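LPXTG cell wall surface protein (Streptococcus gordonii, PDB 7AVK) is a cell-wall-attached streptococcal surface protein, probably an adhesin, whose tandem SHIRT domains, including this tenth one, are thought to set its reach from the cell. Local coordinates at residues A[3-8]-A[73-78]. Sequence-based numbering, arbitrary orientation. Where two conformers were deposited one is given.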
loop_
_atom_site.group_PDB
_atom_site.type_symbol
_atom_site.label_atom_id
_atom_site.label_comp_id
_atom_site.label_asym_id
_atom_site.label_seq_id
_atom_site.Cartn_x
_atom_site.Cartn_y
_atom_site.Cartn_z
ATOM N N HIS A 3 -7.321 2.432 17.214
ATOM C CA HIS A 3 -7.498 2.241 15.776
ATOM C C HIS A 3 -6.230 1.677 15.154
ATOM O O HIS A 3 -5.195 1.557 15.795
ATOM C CB HIS A 3 -7.891 3.556 15.116
ATOM C CG HIS A 3 -9.236 4.031 15.533
ATOM N ND1 HIS A 3 -10.397 3.408 15.120
ATOM C CD2 HIS A 3 -9.604 5.076 16.314
ATOM C CE1 HIS A 3 -11.426 4.061 15.643
ATOM N NE2 HIS A 3 -10.971 5.071 16.369
ATOM N N LYS A 4 -6.338 1.306 13.878
ATOM C CA LYS A 4 -5.233 0.772 13.120
ATOM C C LYS A 4 -5.241 1.391 11.729
ATOM O O LYS A 4 -6.254 1.925 11.278
ATOM C CB LYS A 4 -5.291 -0.732 13.037
ATOM C CG LYS A 4 -6.494 -1.268 12.321
ATOM C CD LYS A 4 -6.552 -2.781 12.372
ATOM C CE LYS A 4 -7.908 -3.332 11.872
ATOM N NZ LYS A 4 -8.200 -4.708 12.367
ATOM N N ALA A 5 -4.114 1.259 11.049
ATOM C CA ALA A 5 -4.000 1.615 9.648
ATOM C C ALA A 5 -3.556 0.361 8.903
ATOM O O ALA A 5 -2.612 -0.340 9.314
ATOM C CB ALA A 5 -2.986 2.713 9.421
ATOM N N VAL A 6 -4.245 0.071 7.825
ATOM C CA VAL A 6 -3.965 -1.066 6.978
ATOM C C VAL A 6 -3.569 -0.589 5.590
ATOM O O VAL A 6 -3.855 0.543 5.192
ATOM C CB VAL A 6 -5.151 -2.058 6.899
ATOM C CG1 VAL A 6 -5.699 -2.334 8.319
ATOM C CG2 VAL A 6 -6.228 -1.600 5.942
ATOM N N HIS A 7 -2.945 -1.504 4.838
ATOM C CA HIS A 7 -2.470 -1.257 3.498
ATOM C C HIS A 7 -3.165 -2.202 2.538
ATOM O O HIS A 7 -3.407 -3.367 2.869
ATOM C CB HIS A 7 -0.949 -1.456 3.406
ATOM C CG HIS A 7 -0.167 -0.624 4.406
ATOM N ND1 HIS A 7 -0.041 -0.952 5.734
ATOM C CD2 HIS A 7 0.532 0.528 4.253
ATOM C CE1 HIS A 7 0.715 -0.035 6.333
ATOM N NE2 HIS A 7 1.063 0.917 5.467
ATOM N N GLU A 8 -3.421 -1.735 1.319
ATOM C CA GLU A 8 -3.919 -2.546 0.230
ATOM C C GLU A 8 -3.150 -2.158 -1.015
ATOM O O GLU A 8 -2.889 -0.971 -1.222
ATOM C CB GLU A 8 -5.428 -2.312 0.018
ATOM C CG GLU A 8 -5.983 -3.150 -1.163
ATOM C CD GLU A 8 -7.439 -3.079 -1.399
ATOM O OE1 GLU A 8 -8.206 -2.329 -0.766
ATOM O OE2 GLU A 8 -7.914 -3.681 -2.415
ATOM N N VAL A 73 -7.875 3.381 9.269
ATOM C CA VAL A 73 -7.313 4.046 8.089
ATOM C C VAL A 73 -6.967 2.929 7.099
ATOM O O VAL A 73 -6.416 1.918 7.532
ATOM C CB VAL A 73 -6.044 4.887 8.459
ATOM C CG1 VAL A 73 -5.288 5.375 7.204
ATOM C CG2 VAL A 73 -6.498 6.012 9.345
ATOM N N LYS A 74 -7.187 3.156 5.763
ATOM C CA LYS A 74 -6.628 2.303 4.727
ATOM C C LYS A 74 -5.835 3.158 3.749
ATOM O O LYS A 74 -6.353 4.136 3.194
ATOM C CB LYS A 74 -7.706 1.528 3.965
ATOM C CG LYS A 74 -7.116 0.658 2.856
ATOM C CD LYS A 74 -8.112 -0.144 1.987
ATOM C CE LYS A 74 -8.822 -1.217 2.784
ATOM N NZ LYS A 74 -9.632 -2.063 1.901
ATOM N N PHE A 75 -4.598 2.746 3.496
ATOM C CA PHE A 75 -3.776 3.329 2.440
ATOM C C PHE A 75 -3.742 2.349 1.268
ATOM O O PHE A 75 -3.433 1.176 1.449
ATOM C CB PHE A 75 -2.347 3.536 2.965
ATOM C CG PHE A 75 -2.269 4.570 4.039
ATOM C CD1 PHE A 75 -2.394 5.926 3.717
ATOM C CD2 PHE A 75 -2.013 4.217 5.358
ATOM C CE1 PHE A 75 -2.308 6.933 4.705
ATOM C CE2 PHE A 75 -1.887 5.228 6.349
ATOM C CZ PHE A 75 -2.066 6.562 6.008
ATOM N N VAL A 76 -4.048 2.867 0.072
ATOM C CA VAL A 76 -4.091 2.066 -1.163
ATOM C C VAL A 76 -2.872 2.435 -1.992
ATOM O O VAL A 76 -2.682 3.608 -2.359
ATOM C CB VAL A 76 -5.385 2.327 -1.928
ATOM C CG1 VAL A 76 -5.360 1.550 -3.248
ATOM C CG2 VAL A 76 -6.598 1.926 -1.079
ATOM N N GLY A 77 -2.035 1.438 -2.268
ATOM C CA GLY A 77 -0.816 1.622 -3.032
ATOM C C GLY A 77 -0.972 1.026 -4.426
ATOM O O GLY A 77 -1.399 -0.105 -4.571
ATOM N N THR A 78 -0.565 1.767 -5.481
ATOM C CA THR A 78 -0.736 1.392 -6.859
ATOM C C THR A 78 0.617 0.971 -7.429
ATOM O O THR A 78 1.614 1.712 -7.256
ATOM C CB THR A 78 -1.277 2.570 -7.661
ATOM O OG1 THR A 78 -2.577 2.881 -7.164
ATOM C CG2 THR A 78 -1.367 2.259 -9.132
#
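A5 and V73 pair side by side on the buried face of two parallel strands, 3-8 and 73-78. Their CB atoms lie 3.9 Å apart. F75 comes next on this face. Its CE2 touches A5 CB at 4.1 Å. In one of its two conformers, with CG1 anti to the backbone N (chi1 169°), V73 lays that methyl over one face of the F75 ring, toward the rim. H7 lies beside F75, and its NE2 is hydrogen-bonded to the backbone N of T42. L33 of the neighbouring strand 30-33 packs on A5. This side is tightly packed and mostly apolar, with the buried H7 as its polar member. The other face is looser and open to solvent around K74. There V6 CG2 rests 3.9 Å from K74 CG. The K74 chain then bends at chi3 (-66°). In one of two E8 conformers, NZ meets OE1 at 3.0 Å in a salt bridge, from the anti side and 35° out of the carboxylate plane. Between the faces runs a ladder of five backbone hydrogen bonds. V73 N to K4 O measures 3.0 Å, and G77 N to E8 O closes the series at 2.8 Å. The ladder joins the two ends of the SHIRT domain sequence within its mixed sheet. This suggests a join resting largely on backbone bonds and buried contacts, while the salt bridge, weakened by water and E8 mobility, probably adds less.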